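Local coordinates for protein predicted zincin-like metalloprotease (Acidothermus cellulolyticus 11B, PDB 3E11) that is of unknown function but is probably a metal-dependent protease of the zincin type, at residues Val3-Asp8 against Thr75-Cys80; Asp19-Glu24 against Lys92-Glu97. All coordinates share one frame; numbering follows the deposited sequence. Where two conformers were deposited one is given.

Interaction 1: residues Val3-Asp8 against Thr75-Cys80; sequences VYVDPD and TICALC. With ACT (acetate ion), chain C.
Val3 is held to Cys80 by the one hydrogen bond that joins the two segments directly: Val3 N gives its hydrogen to Cys80 O at 2.8 Å. The donor sits in the carbonyl plane, but the angle at the hydrogen, 142°, is noticeably bent. The same oxygen also meets the valine side chain. With chi1 at 68°, CG1 of Val3 falls between its own backbone N and carbonyl carbon, which brings it to 3.4 Å from Cys80 O and alongside Cys80 CB. Cys77 takes the next place along the tail, its CB lying 3.5 Å from Val3 O. Its sulfur, turned anti to its carbonyl carbon (chi1 -72°), goes on to Val5, where SG meets CG2 at 3.9 Å. Cys77 SG and Cys80 SG stand 6.5 Å apart and form no disulfide.

An acetate ion, probably from the crystallisation liquor, lies beside this apolar patch. Val5 N donates to its O atom at 3.2 Å along an almost straight line, and the carboxylate carbon C of the acetate sits 4.0 Å above the plane of the Tyr4 ring, over the ring centre. Farther out, Val86 of helix 83-101 touches both Val3 and Cys80, while Phe10 of helix 7-19 touches both Val5 and Cys77. Behind Cys80, a backbone bond from its N to Cys77 O keeps the chain turned as it leaves helix 73-78.

The N-terminal tail is therefore docked on the end of helix 73-78 by one main-chain bond plus small apolar and thiol contacts, without any pairing of charges.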
ATOM      1  N   VAL A   3       3.041  -2.364  18.459  1.00  7.60           N
ATOM      2  CA  VAL A   3       4.428  -2.658  18.144  1.00  7.32           C
ATOM      3  C   VAL A   3       5.066  -1.427  17.516  1.00  7.01           C
ATOM      4  O   VAL A   3       4.447  -0.728  16.715  1.00  7.39           O
ATOM      5  CB  VAL A   3       4.580  -3.905  17.242  1.00  7.02           C
ATOM      6  CG1 VAL A   3       4.045  -3.688  15.827  1.00  8.00           C
ATOM      7  CG2 VAL A   3       6.018  -4.342  17.202  1.00  7.46           C
ATOM      8  N   TYR A   4       6.281  -1.142  17.944  1.00  6.48           N
ATOM      9  CA  TYR A   4       7.056  -0.057  17.369  1.00  6.08           C
ATOM     10  C   TYR A   4       7.928  -0.641  16.253  1.00  6.20           C
ATOM     11  O   TYR A   4       8.584  -1.671  16.429  1.00  6.87           O
ATOM     12  CB  TYR A   4       7.952   0.591  18.420  1.00  5.89           C
ATOM     13  CG  TYR A   4       8.570   1.889  17.955  1.00  6.27           C
ATOM     14  CD1 TYR A   4       9.640   1.901  17.062  1.00  6.17           C
ATOM     15  CD2 TYR A   4       8.067   3.101  18.394  1.00  5.78           C
ATOM     16  CE1 TYR A   4      10.221   3.104  16.648  1.00  7.56           C
ATOM     17  CE2 TYR A   4       8.622   4.295  17.986  1.00  7.38           C
ATOM     18  CZ  TYR A   4       9.683   4.301  17.092  1.00  7.26           C
ATOM     19  OH  TYR A   4      10.242   5.517  16.728  1.00  6.81           O
ATOM     20  N   VAL A   5       7.932   0.043  15.133  1.00  5.94           N
ATOM     21  CA  VAL A   5       8.750  -0.318  14.000  1.00  6.83           C
ATOM     22  C   VAL A   5       9.451   0.936  13.504  1.00  7.00           C
ATOM     23  O   VAL A   5       8.804   1.918  13.058  1.00  6.88           O
ATOM     24  CB  VAL A   5       7.915  -0.938  12.876  1.00  6.68           C
ATOM     25  CG1 VAL A   5       8.830  -1.406  11.748  1.00  7.80           C
ATOM     26  CG2 VAL A   5       7.043  -2.103  13.387  1.00  8.29           C
ATOM     27  N   ASP A   6      10.782   0.927  13.587  1.00  6.86           N
ATOM     28  CA  ASP A   6      11.590   2.035  13.036  1.00  7.00           C
ATOM     29  C   ASP A   6      11.451   2.116  11.514  1.00  7.55           C
ATOM     30  O   ASP A   6      11.105   1.139  10.872  1.00  6.53           O
ATOM     31  CB  ASP A   6      13.054   1.926  13.442  1.00  6.96           C
ATOM     32  CG  ASP A   6      13.703   0.668  12.936  1.00  8.82           C
ATOM     33  OD1 ASP A   6      13.435  -0.370  13.557  1.00  6.90           O
ATOM     34  OD2 ASP A   6      14.477   0.736  11.949  1.00 10.42           O
ATOM     35  N   PRO A   7      11.713   3.286  10.930  1.00  8.55           N
ATOM     36  CA  PRO A   7      11.483   3.473   9.474  1.00  8.90           C
ATOM     37  C   PRO A   7      12.168   2.427   8.558  1.00  8.98           C
ATOM     38  O   PRO A   7      11.493   1.847   7.686  1.00  8.84           O
ATOM     39  CB  PRO A   7      12.017   4.874   9.233  1.00  9.11           C
ATOM     40  CG  PRO A   7      11.714   5.566  10.542  1.00  9.63           C
ATOM     41  CD  PRO A   7      12.129   4.538  11.569  1.00  8.88           C
ATOM     42  N   ASP A   8      13.456   2.169   8.767  1.00  9.26           N
ATOM     43  CA  ASP A   8      14.168   1.207   7.906  1.00 10.15           C
ATOM     44  C   ASP A   8      13.520  -0.161   7.998  1.00 10.04           C
ATOM     45  O   ASP A   8      13.331  -0.817   6.983  1.00 10.36           O
ATOM     46  CB  ASP A   8      15.617   1.062   8.272  1.00 11.07           C
ATOM     47  CG  ASP A   8      16.454   2.222   7.829  1.00 12.59           C
ATOM     48  OD1 ASP A   8      15.958   3.131   7.126  1.00 15.50           O
ATOM     49  OD2 ASP A   8      17.644   2.202   8.181  1.00 17.04           O
ATOM     50  N   THR A  75      -0.396   4.861  11.760  1.00  8.47           N
ATOM     51  CA  THR A  75      -1.785   4.420  11.897  1.00  8.73           C
ATOM     52  C   THR A  75      -1.841   2.904  11.746  1.00  8.22           C
ATOM     53  O   THR A  75      -2.614   2.252  12.431  1.00 10.05           O
ATOM     54  CB  THR A  75      -2.751   5.142  10.919  1.00  8.83           C
ATOM     55  OG1 THR A  75      -2.196   5.117   9.614  1.00  7.29           O
ATOM     56  CG2 THR A  75      -2.960   6.574  11.327  1.00 10.08           C
ATOM     57  N   ILE A  76      -0.988   2.346  10.888  1.00  7.92           N
ATOM     58  CA  ILE A  76      -0.829   0.891  10.726  0.50  7.54           C
ATOM     59  C   ILE A  76      -0.314   0.258  12.010  1.00  7.54           C
ATOM     60  O   ILE A  76      -0.845  -0.755  12.486  1.00  7.71           O
ATOM     61  CB  ILE A  76       0.170   0.547   9.568  0.50  7.65           C
ATOM     62  CG1 ILE A  76      -0.450   0.839   8.185  0.50  6.57           C
ATOM     63  CG2 ILE A  76       0.636  -0.917   9.643  0.50  7.23           C
ATOM     64  CD1 ILE A  76      -1.306  -0.300   7.585  0.50  5.84           C
ATOM     65  N   CYS A  77       0.754   0.828  12.553  1.00  8.10           N
ATOM     66  CA  CYS A  77       1.394   0.209  13.729  1.00  8.24           C
ATOM     67  C   CYS A  77       0.498   0.214  14.933  1.00  7.10           C
ATOM     68  O   CYS A  77       0.494  -0.729  15.688  1.00  6.67           O
ATOM     69  CB  CYS A  77       2.733   0.851  14.074  1.00  8.02           C
ATOM     70  SG  CYS A  77       4.036   0.399  12.855  1.00 11.62           S
ATOM     71  N   ALA A  78      -0.296   1.262  15.086  1.00  8.08           N
ATOM     72  CA  ALA A  78      -1.241   1.380  16.202  1.00  7.28           C
ATOM     73  C   ALA A  78      -2.220   0.220  16.267  1.00  7.22           C
ATOM     74  O   ALA A  78      -2.748  -0.065  17.330  1.00  7.44           O
ATOM     75  CB  ALA A  78      -2.002   2.664  16.120  1.00  7.16           C
ATOM     76  N   LEU A  79      -2.494  -0.401  15.127  1.00  7.44           N
ATOM     77  CA  LEU A  79      -3.388  -1.548  15.037  1.00  7.13           C
ATOM     78  C   LEU A  79      -2.712  -2.926  15.237  1.00  7.94           C
ATOM     79  O   LEU A  79      -3.409  -3.970  15.215  1.00  7.67           O
ATOM     80  CB  LEU A  79      -4.058  -1.534  13.653  1.00  8.58           C
ATOM     81  CG  LEU A  79      -5.060  -0.431  13.363  1.00 10.06           C
ATOM     82  CD1 LEU A  79      -5.455  -0.509  11.868  1.00 13.38           C
ATOM     83  CD2 LEU A  79      -6.218  -0.557  14.261  1.00 12.39           C
ATOM     84  N   CYS A  80      -1.388  -2.945  15.381  1.00  7.70           N
ATOM     85  CA  CYS A  80      -0.593  -4.183  15.314  1.00  6.76           C
ATOM     86  C   CYS A  80       0.233  -4.452  16.570  1.00  6.60           C
ATOM     87  O   CYS A  80       0.867  -3.560  17.122  1.00  6.19           O
ATOM     88  CB  CYS A  80       0.322  -4.166  14.098  1.00  8.36           C
ATOM     89  SG  CYS A  80      -0.628  -4.052  12.514  1.00  8.21           S
TER
HETATM   90  C   ACT C 114       6.249   3.866  14.792  1.00 39.02           C
HETATM   91  O   ACT C 114       6.082   2.603  14.864  1.00 37.71           O
HETATM   92  OXT ACT C 114       7.065   4.291  13.927  1.00 39.57           O
HETATM   93  CH3 ACT C 114       5.535   4.835  15.697  1.00 39.00           C

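Interaction 2: residues Asp19-Glu24 against Lys92-Glu97; sequences DGIPEE and KTVVHE
A 2.9 Å backbone bond from His96 N to Lys92 O closes the helical turn that presents Val94 and Val95 to Ile21. The bond from Glu97 N to Thr93 O, of the same length, continues the ladder, and Thr93 OG1 is taken up by Glu89 O one turn back. These polar bonds stay inside the helix; what meets segment 19-24 is purely hydrocarbon.

Ile21 does most of the touching. Its CG1 branch is directed anti to the carbonyl carbon (chi1 -74°), and the extended second torsion carries CD1 to the helix, 3.8 Å from CG1 of Val94. The two side chains cross at roughly a right angle there and touch methyl to methyl. Val95 meets the same branch farther back: its CG2 comes to 4.2 Å from Ile21 CG1, the two side chains running past each other in opposite directions. Pro22 adds a looser touch, with its CD 4.5 Å from Val95 CG2.

Around this small apolar patch, Phe25 also packs on Val95 and Met29 on Val94, while Ile69 and Ile71 of strand 67-72 reach Val94 as well. Tyr114, the C-terminal residue, touches both Pro22 and His96. Asp19, the last residue of helix 7-19, binds calcium in a structure of this protein, although none is bound to it here.

Ile21 and Pro22 thus pack on the Val94 and Val95 side of a helix that carries His96, Glu97 and His100 in an HExxH pattern, with both histidines on one face and no metal on these residues in this model. That pattern on a helix is characteristic of zincin metallopeptidases, so this is probably the active-site helix.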
ATOM      1  N   ASP A  19       5.713  -8.702  -1.538  1.00  8.24           N
ATOM      2  CA  ASP A  19       6.127 -10.012  -2.026  1.00  8.98           C
ATOM      3  C   ASP A  19       4.987 -11.042  -1.851  1.00  8.97           C
ATOM      4  O   ASP A  19       4.904 -11.992  -2.594  1.00  7.57           O
ATOM      5  CB  ASP A  19       7.381 -10.502  -1.288  1.00  8.79           C
ATOM      6  CG  ASP A  19       8.655  -9.681  -1.630  1.00 12.20           C
ATOM      7  OD1 ASP A  19       8.637  -8.858  -2.572  1.00 19.17           O
ATOM      8  OD2 ASP A  19       9.655  -9.831  -0.901  1.00 15.33           O
ATOM      9  N   GLY A  20       4.129 -10.838  -0.854  1.00  9.68           N
ATOM     10  CA  GLY A  20       3.037 -11.758  -0.561  1.00 10.10           C
ATOM     11  C   GLY A  20       1.698 -11.368  -1.177  1.00 10.13           C
ATOM     12  O   GLY A  20       0.687 -11.992  -0.894  1.00  9.06           O
ATOM     13  N   ILE A  21       1.669 -10.301  -1.976  1.00 10.19           N
ATOM     14  CA  ILE A  21       0.446  -9.967  -2.682  1.00 10.50           C
ATOM     15  C   ILE A  21       0.052 -11.118  -3.600  1.00 10.06           C
ATOM     16  O   ILE A  21       0.871 -11.607  -4.373  1.00 10.41           O
ATOM     17  CB  ILE A  21       0.588  -8.675  -3.469  1.00 10.88           C
ATOM     18  CG1 ILE A  21       0.565  -7.493  -2.467  1.00 11.18           C
ATOM     19  CG2 ILE A  21      -0.520  -8.538  -4.522  1.00 12.35           C
ATOM     20  CD1 ILE A  21       0.865  -6.182  -3.098  1.00 12.01           C
ATOM     21  N   PRO A  22      -1.195 -11.574  -3.509  1.00 10.40           N
ATOM     22  CA  PRO A  22      -1.608 -12.662  -4.384  1.00 10.19           C
ATOM     23  C   PRO A  22      -1.488 -12.345  -5.866  1.00  9.82           C
ATOM     24  O   PRO A  22      -1.672 -11.175  -6.272  1.00  7.93           O
ATOM     25  CB  PRO A  22      -3.068 -12.889  -3.973  1.00 10.98           C
ATOM     26  CG  PRO A  22      -3.113 -12.484  -2.570  1.00 11.75           C
ATOM     27  CD  PRO A  22      -2.247 -11.259  -2.516  1.00 10.97           C
ATOM     28  N   GLU A  23      -1.145 -13.373  -6.644  1.00 10.13           N
ATOM     29  CA  GLU A  23      -0.876 -13.235  -8.068  1.00 11.16           C
ATOM     30  C   GLU A  23      -2.060 -12.637  -8.818  1.00  9.89           C
ATOM     31  O   GLU A  23      -1.851 -12.029  -9.848  1.00 10.30           O
ATOM     32  CB  GLU A  23      -0.489 -14.575  -8.726  1.00 11.90           C
ATOM     33  CG  GLU A  23       0.960 -15.026  -8.457  1.00 14.41           C
ATOM     34  N   GLU A  24      -3.293 -12.803  -8.327  1.00  9.46           N
ATOM     35  CA  GLU A  24      -4.436 -12.224  -9.040  1.00  9.70           C
ATOM     36  C   GLU A  24      -4.411 -10.675  -9.064  1.00  8.69           C
ATOM     37  O   GLU A  24      -5.043 -10.081  -9.924  1.00  8.55           O
ATOM     38  CB  GLU A  24      -5.801 -12.736  -8.522  1.00 10.71           C
ATOM     39  CG  GLU A  24      -6.029 -12.662  -7.016  1.00 12.71           C
ATOM     40  CD  GLU A  24      -5.617 -13.938  -6.273  1.00 14.44           C
ATOM     41  OE1 GLU A  24      -4.602 -14.586  -6.665  1.00 13.30           O
ATOM     42  OE2 GLU A  24      -6.311 -14.291  -5.268  1.00 19.26           O
ATOM     43  N   LYS A  92      -2.900  -5.921   3.313  1.00  9.42           N
ATOM     44  CA  LYS A  92      -4.334  -5.775   3.172  1.00 10.11           C
ATOM     45  C   LYS A  92      -4.642  -4.373   2.644  1.00  8.91           C
ATOM     46  O   LYS A  92      -5.493  -4.213   1.790  1.00  7.68           O
ATOM     47  CB  LYS A  92      -5.046  -6.049   4.485  1.00  9.62           C
ATOM     48  CG  LYS A  92      -6.473  -5.619   4.515  1.00 12.02           C
ATOM     49  CD  LYS A  92      -7.124  -5.922   5.867  1.00 13.71           C
ATOM     50  CE  LYS A  92      -8.487  -5.247   5.940  1.00 17.05           C
ATOM     51  NZ  LYS A  92      -9.266  -5.620   7.156  1.00 18.43           N
ATOM     52  N   THR A  93      -3.901  -3.389   3.126  1.00  7.88           N
ATOM     53  CA  THR A  93      -4.091  -2.000   2.733  1.00  8.35           C
ATOM     54  C   THR A  93      -3.766  -1.744   1.254  1.00  8.52           C
ATOM     55  O   THR A  93      -4.568  -1.135   0.544  1.00  8.31           O
ATOM     56  CB  THR A  93      -3.271  -1.067   3.644  1.00  8.35           C
ATOM     57  OG1 THR A  93      -3.740  -1.218   4.984  1.00  8.37           O
ATOM     58  CG2 THR A  93      -3.394   0.401   3.212  1.00 10.53           C
ATOM     59  N   VAL A  94      -2.614  -2.226   0.812  1.00  8.80           N
ATOM     60  CA  VAL A  94      -2.201  -2.133  -0.592  1.00  8.90           C
ATOM     61  C   VAL A  94      -3.244  -2.813  -1.499  1.00  8.60           C
ATOM     62  O   VAL A  94      -3.671  -2.232  -2.518  1.00  7.56           O
ATOM     63  CB  VAL A  94      -0.796  -2.733  -0.809  1.00  9.22           C
ATOM     64  CG1 VAL A  94      -0.448  -2.742  -2.282  1.00 10.50           C
ATOM     65  CG2 VAL A  94       0.270  -1.948  -0.031  1.00  9.97           C
ATOM     66  N   VAL A  95      -3.641  -4.043  -1.148  1.00  7.95           N
ATOM     67  CA  VAL A  95      -4.614  -4.778  -1.969  1.00  8.78           C
ATOM     68  C   VAL A  95      -5.974  -4.056  -2.040  1.00  9.08           C
ATOM     69  O   VAL A  95      -6.580  -3.925  -3.121  1.00 10.07           O
ATOM     70  CB  VAL A  95      -4.797  -6.229  -1.492  1.00  8.80           C
ATOM     71  CG1 VAL A  95      -5.962  -6.891  -2.219  1.00  8.56           C
ATOM     72  CG2 VAL A  95      -3.532  -7.010  -1.776  1.00  9.78           C
ATOM     73  N   HIS A  96      -6.451  -3.544  -0.916  1.00  9.08           N
ATOM     74  CA  HIS A  96      -7.660  -2.717  -0.958  1.00  9.00           C
ATOM     75  C   HIS A  96      -7.521  -1.475  -1.801  1.00  8.81           C
ATOM     76  O   HIS A  96      -8.434  -1.123  -2.555  1.00  9.19           O
ATOM     77  CB  HIS A  96      -8.132  -2.366   0.457  1.00  9.75           C
ATOM     78  CG  HIS A  96      -8.768  -3.527   1.150  1.00 12.07           C
ATOM     79  ND1 HIS A  96     -10.023  -3.471   1.707  1.00 15.84           N
ATOM     80  CD2 HIS A  96      -8.339  -4.803   1.313  1.00 14.78           C
ATOM     81  CE1 HIS A  96     -10.315  -4.648   2.238  1.00 16.69           C
ATOM     82  NE2 HIS A  96      -9.311  -5.473   2.007  1.00 15.92           N
ATOM     83  N   GLU A  97      -6.384  -0.807  -1.688  1.00  8.33           N
ATOM     84  CA  GLU A  97      -6.190   0.432  -2.417  1.00  8.88           C
ATOM     85  C   GLU A  97      -6.141   0.155  -3.909  1.00  8.34           C
ATOM     86  O   GLU A  97      -6.764   0.862  -4.689  1.00  8.34           O
ATOM     87  CB  GLU A  97      -4.934   1.176  -1.931  1.00  9.47           C
ATOM     88  CG  GLU A  97      -5.118   1.868  -0.566  1.00  9.63           C
ATOM     89  CD  GLU A  97      -6.273   2.857  -0.576  1.00  9.03           C
ATOM     90  OE1 GLU A  97      -6.484   3.523  -1.600  1.00 12.17           O
ATOM     91  OE2 GLU A  97      -7.010   2.932   0.420  1.00  9.71           O
TER

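Overall arrangement
Helix 7-19 connects the first halves of the two contacts: residues 3-8 run into its start and residues 19-24 leave its end. The second halves also follow one another, on helix 73-78 and helix 83-101, so the contacts alternate along the chain as 3-8, 19-24, 75-80 and 92-97. Their centres are 19 Å apart, yet they meet where Ile76 packs on Thr93. Interaction 1 lies toward the periphery, about 14 Å from the chain centre, against 8 Å for interaction 2. Together they lay the N-terminal region against the helices that follow strand 67-72, including the one bearing the HExxH pattern.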